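Local coordinates for protein dTDP-4-dehydrorhamnose 3,5-epimerase (Elizabethkingia anophelis NUHP1, PDB 6C46) that probably catalyses the epimerisation of dTDP-4-dehydro-6-deoxy-glucose at C3' and C5' of its sugar, a step in dTDP-L-rhamnose biosynthesis, at residues Pro15-Tyr20 / Asp95-Ser100; Cys84-Val89 / Thr135-Tyr140. One frame throughout, in Å; residues are numbered along the deposited sequence. Where two conformers were deposited one is given.

Contact 1. Residues Pro15-Tyr20 / Asp95-Ser100; sequences PLKDCY and DLRENS
Arg97 joins the two loops by bonding to Asp18 and the backbone of Lys17. Its NH1 donates to Asp18 OD2 at 2.8 Å, a salt bridge that uses the anti lone pair of that oxygen. The carboxylate and guanidinium planes stand 76° apart. Arg97 NH2 gives a second bond, 2.8 Å to Lys17 O, from above the carbonyl plane and bent (135°). On its NE/NH2 edge Arg97 grips Asp95 side-on, NE to OD1 at 3.0 Å and NH2 to OD2 at 2.9 Å. Asp95 OD1 also accepts from Arg97 N, on the opposite face of its plane, which makes an Asx turn. Ser100 OG donates to Asp95 OD2 at 2.6 Å. Thr102 OG1 bonds to the same oxygen and to Lys17 N, and Ser100 OG to Thr102 N. The buried carboxylate is thus satisfied, and the network fixes the rotation of the guanidinium. The Lys17 chain is extended as far as CD and bends at chi3 (68°), which sets CE 3.7 Å from Arg97 NH2 and 3.9 Å from Ser100 OG. The type II turn Leu16-Cys19 leads into strand 20-23. Asp95 ends strand 88-95, and Phe125 of strand 125-131 packs on Leu16, Asp95 and Arg97.

Contact 2. Residues Cys84-Val89 / Thr135-Tyr140; sequences CLEGRV and TAVFSY
Residues 84-86 pair antiparallel with strand 135-140 through a classic beta bulge, in which Leu85 and Glu86 both face Val137, Leu85 N donates to Val137 O and Val137 N to Glu86 O (both 2.9 Å), and Cys84 faces Phe138 as a non-hydrogen-bonded pair. Val137 CG1 lies near Leu85 CB. In the conformer given for Glu86, one of two, OE1 lies 3.6 Å from Val137 CG2, so this contact is provisional. A water donates to Thr135 O at 3.0 Å. Leu85 lays its branch against Ser139 CB, CG to CB 3.9 Å. The bulge lies at a corner of the cupin beta-sandwich, which the chain turns at Leu85 as it leaves strand 80-86 of one sheet for strand 88-95 of the other. Gly87, just after the bulge, has a positive phi (83°), a backbone shape that suits glycine, and its CA lies 3.8 Å from Thr135 O. Beyond it, the Val89 side chain points toward strand 135-140. Its CG1 meets Ala136 CB at 3.7 Å. Its CG2 approaches the Phe138 ring obliquely, 4.1 Å from CD1. Phe138 also stacks on Phe129, between the sheets.

In the fold
The two contacts lie on opposite sides of the chain's centre, with centres about 24 Å apart. Strand 88-95 links them: it begins in contact 2 and ends in contact 1. Both are partly buried. Contact 1 joins loops and is chiefly polar, a salt-bridge network round one buried carboxylate, away from the annotated sites. Contact 2 buries about twice the surface, 462 against 237 Å², and joins strands by backbone bonds and apolar side chains. Its strand 135-142 carries Tyr140, the predicted proton donor. The second subunit reaches contact 2, where its Tyr33 packs on Val137, but does not touch the segments of contact 1.

Contact 1. Residues Pro15-Tyr20 / Asp95-Ser100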
# COMPACT_ATOMS: atom_id res chain seq x y z
N PRO A 15 -7.09 22.98 -5.14
CA PRO A 15 -6.91 24.38 -4.72
C PRO A 15 -5.83 24.59 -3.67
O PRO A 15 -5.55 25.75 -3.35
CB PRO A 15 -8.29 24.77 -4.16
CG PRO A 15 -9.26 23.80 -4.79
CD PRO A 15 -8.48 22.52 -4.92
N LEU A 16 -5.22 23.54 -3.09
CA LEU A 16 -4.21 23.73 -2.06
C LEU A 16 -2.82 23.49 -2.66
O LEU A 16 -2.62 22.49 -3.37
CB LEU A 16 -4.45 22.82 -0.86
CG LEU A 16 -5.86 22.90 -0.24
CD1 LEU A 16 -5.95 22.04 1.02
CD2 LEU A 16 -6.27 24.33 0.08
N LYS A 17 -1.88 24.39 -2.40
CA LYS A 17 -0.56 24.26 -3.02
C LYS A 17 0.10 22.96 -2.59
O LYS A 17 0.16 22.66 -1.40
CB LYS A 17 0.34 25.43 -2.61
CG LYS A 17 1.68 25.46 -3.37
CD LYS A 17 2.55 26.65 -2.92
CE LYS A 17 3.03 26.49 -1.49
NZ LYS A 17 3.97 27.56 -1.11
N ASP A 18 0.66 22.24 -3.57
CA ASP A 18 1.42 21.00 -3.41
C ASP A 18 0.55 19.82 -3.04
O ASP A 18 1.08 18.74 -2.78
CB ASP A 18 2.53 21.10 -2.35
CG ASP A 18 3.52 22.24 -2.62
OD1 ASP A 18 4.03 22.31 -3.75
OD2 ASP A 18 3.78 23.05 -1.71
N CYS A 19 -0.75 19.99 -2.99
CA CYS A 19 -1.66 18.92 -2.62
C CYS A 19 -2.30 18.38 -3.91
O CYS A 19 -2.93 19.14 -4.65
CB CYS A 19 -2.68 19.47 -1.61
SG CYS A 19 -4.02 18.42 -1.11
N TYR A 20 -2.13 17.08 -4.18
CA TYR A 20 -2.50 16.52 -5.48
C TYR A 20 -3.35 15.27 -5.33
O TYR A 20 -3.24 14.53 -4.34
CB TYR A 20 -1.27 16.14 -6.35
CG TYR A 20 -0.40 17.32 -6.62
CD1 TYR A 20 -0.78 18.29 -7.56
CD2 TYR A 20 0.80 17.49 -5.95
CE1 TYR A 20 0.01 19.41 -7.79
CE2 TYR A 20 1.60 18.59 -6.18
CZ TYR A 20 1.20 19.54 -7.09
OH TYR A 20 2.00 20.63 -7.30
N ASP A 95 -4.29 23.38 4.73
CA ASP A 95 -2.93 23.91 4.62
C ASP A 95 -2.67 24.78 5.84
O ASP A 95 -3.38 25.76 6.08
CB ASP A 95 -2.80 24.68 3.30
CG ASP A 95 -1.38 25.16 3.01
OD1 ASP A 95 -0.51 25.10 3.91
OD2 ASP A 95 -1.14 25.58 1.85
N LEU A 96 -1.66 24.41 6.64
CA LEU A 96 -1.31 25.19 7.82
C LEU A 96 0.07 25.82 7.73
O LEU A 96 0.64 26.20 8.76
CB LEU A 96 -1.41 24.31 9.07
CG LEU A 96 -2.81 23.75 9.36
CD1 LEU A 96 -2.74 22.75 10.53
CD2 LEU A 96 -3.80 24.88 9.65
N ARG A 97 0.63 25.93 6.53
CA ARG A 97 1.92 26.58 6.35
C ARG A 97 1.72 28.09 6.30
O ARG A 97 1.15 28.62 5.34
CB ARG A 97 2.59 26.07 5.07
CG ARG A 97 2.80 24.56 5.13
CD ARG A 97 3.17 24.00 3.77
NE ARG A 97 2.11 24.29 2.79
CZ ARG A 97 2.16 23.93 1.52
NH1 ARG A 97 3.21 23.26 1.05
NH2 ARG A 97 1.14 24.24 0.71
N GLU A 98 2.24 28.80 7.32
CA GLU A 98 1.94 30.23 7.45
C GLU A 98 2.45 31.02 6.25
O GLU A 98 1.91 32.09 5.94
CB GLU A 98 2.54 30.80 8.74
N ASN A 99 3.46 30.52 5.56
CA ASN A 99 4.09 31.12 4.40
C ASN A 99 3.42 30.75 3.09
O ASN A 99 3.86 31.21 2.03
CB ASN A 99 5.57 30.70 4.35
CG ASN A 99 5.77 29.20 4.65
OD1 ASN A 99 5.11 28.63 5.53
ND2 ASN A 99 6.70 28.58 3.94
N SER A 100 2.42 29.87 3.11
CA SER A 100 1.77 29.38 1.91
C SER A 100 0.67 30.32 1.46
O SER A 100 -0.10 30.82 2.27
CB SER A 100 1.17 27.98 2.16
OG SER A 100 0.31 27.63 1.10

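Contact 2. Residues Cys84-Val89 / Thr135-Tyr140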
# COMPACT_ATOMS: atom_id res chain seq x y z
N CYS A 84 -8.61 4.74 -0.10
CA CYS A 84 -9.62 3.91 0.54
C CYS A 84 -9.62 2.57 -0.16
O CYS A 84 -9.83 2.50 -1.38
CB CYS A 84 -10.99 4.60 0.47
SG CYS A 84 -12.29 3.60 1.13
N LEU A 85 -9.32 1.50 0.58
CA LEU A 85 -9.24 0.16 0.02
C LEU A 85 -10.57 -0.58 0.02
O LEU A 85 -10.70 -1.59 -0.69
CB LEU A 85 -8.23 -0.69 0.81
CG LEU A 85 -6.85 -0.04 0.96
CD1 LEU A 85 -5.89 -1.00 1.69
CD2 LEU A 85 -6.30 0.34 -0.40
N GLU A 86 -11.52 -0.17 0.84
CA GLU A 86 -12.85 -0.79 0.86
C GLU A 86 -13.83 0.28 1.32
O GLU A 86 -13.53 1.01 2.27
CB GLU A 86 -12.89 -2.01 1.79
CG GLU A 86 -14.23 -2.77 1.78
CD GLU A 86 -14.35 -3.83 2.88
OE1 GLU A 86 -13.37 -4.03 3.65
OE2 GLU A 86 -15.42 -4.46 2.98
N GLY A 87 -14.98 0.38 0.66
CA GLY A 87 -15.97 1.36 1.07
C GLY A 87 -15.69 2.74 0.50
O GLY A 87 -15.09 2.90 -0.57
N ARG A 88 -16.14 3.76 1.23
CA ARG A 88 -16.04 5.14 0.78
C ARG A 88 -15.76 6.04 1.98
O ARG A 88 -16.40 5.89 3.03
CB ARG A 88 -17.36 5.62 0.12
CG ARG A 88 -17.88 4.80 -1.05
CD ARG A 88 -19.39 5.13 -1.29
NE ARG A 88 -19.60 6.57 -1.46
CZ ARG A 88 -20.60 7.28 -0.93
NH1 ARG A 88 -21.52 6.70 -0.16
NH2 ARG A 88 -20.66 8.58 -1.20
N VAL A 89 -14.85 7.00 1.81
CA VAL A 89 -14.61 8.02 2.83
C VAL A 89 -14.60 9.40 2.18
O VAL A 89 -14.38 9.54 0.97
CB VAL A 89 -13.30 7.82 3.62
CG1 VAL A 89 -13.25 6.43 4.29
CG2 VAL A 89 -12.08 8.08 2.70
N THR A 135 -18.92 0.43 6.44
CA THR A 135 -17.57 0.39 7.00
C THR A 135 -16.61 0.76 5.88
O THR A 135 -16.96 0.69 4.70
CB THR A 135 -17.16 -0.99 7.56
OG1 THR A 135 -17.05 -1.92 6.47
CG2 THR A 135 -18.17 -1.52 8.55
N ALA A 136 -15.39 1.15 6.25
CA ALA A 136 -14.39 1.48 5.25
C ALA A 136 -13.01 1.11 5.76
O ALA A 136 -12.72 1.23 6.95
CB ALA A 136 -14.40 2.96 4.88
N VAL A 137 -12.14 0.67 4.84
CA VAL A 137 -10.74 0.44 5.15
C VAL A 137 -9.95 1.58 4.52
O VAL A 137 -10.10 1.89 3.32
CB VAL A 137 -10.25 -0.95 4.67
CG1 VAL A 137 -8.76 -1.11 4.91
CG2 VAL A 137 -10.97 -2.04 5.47
N PHE A 138 -9.16 2.26 5.35
CA PHE A 138 -8.46 3.48 4.99
C PHE A 138 -6.97 3.19 5.03
O PHE A 138 -6.49 2.59 5.99
CB PHE A 138 -8.81 4.61 5.98
CG PHE A 138 -8.20 5.96 5.64
CD1 PHE A 138 -8.74 6.74 4.62
CD2 PHE A 138 -7.14 6.48 6.39
CE1 PHE A 138 -8.22 8.01 4.33
CE2 PHE A 138 -6.61 7.76 6.10
CZ PHE A 138 -7.16 8.51 5.05
N SER A 139 -6.24 3.60 4.01
CA SER A 139 -4.80 3.36 3.92
C SER A 139 -4.09 4.70 3.91
O SER A 139 -4.45 5.60 3.15
CB SER A 139 -4.47 2.57 2.65
OG SER A 139 -3.14 2.80 2.23
N TYR A 140 -3.08 4.86 4.76
CA TYR A 140 -2.27 6.07 4.65
C TYR A 140 -0.80 5.73 4.79
O TYR A 140 -0.40 5.03 5.72
CB TYR A 140 -2.69 7.16 5.64
CG TYR A 140 -2.73 6.86 7.12
CD1 TYR A 140 -1.80 7.45 7.98
CD2 TYR A 140 -3.74 6.07 7.68
CE1 TYR A 140 -1.83 7.22 9.33
CE2 TYR A 140 -3.78 5.84 9.03
CZ TYR A 140 -2.82 6.42 9.86
OH TYR A 140 -2.85 6.19 11.21
O HOH W 1 -17.29 -1.56 2.68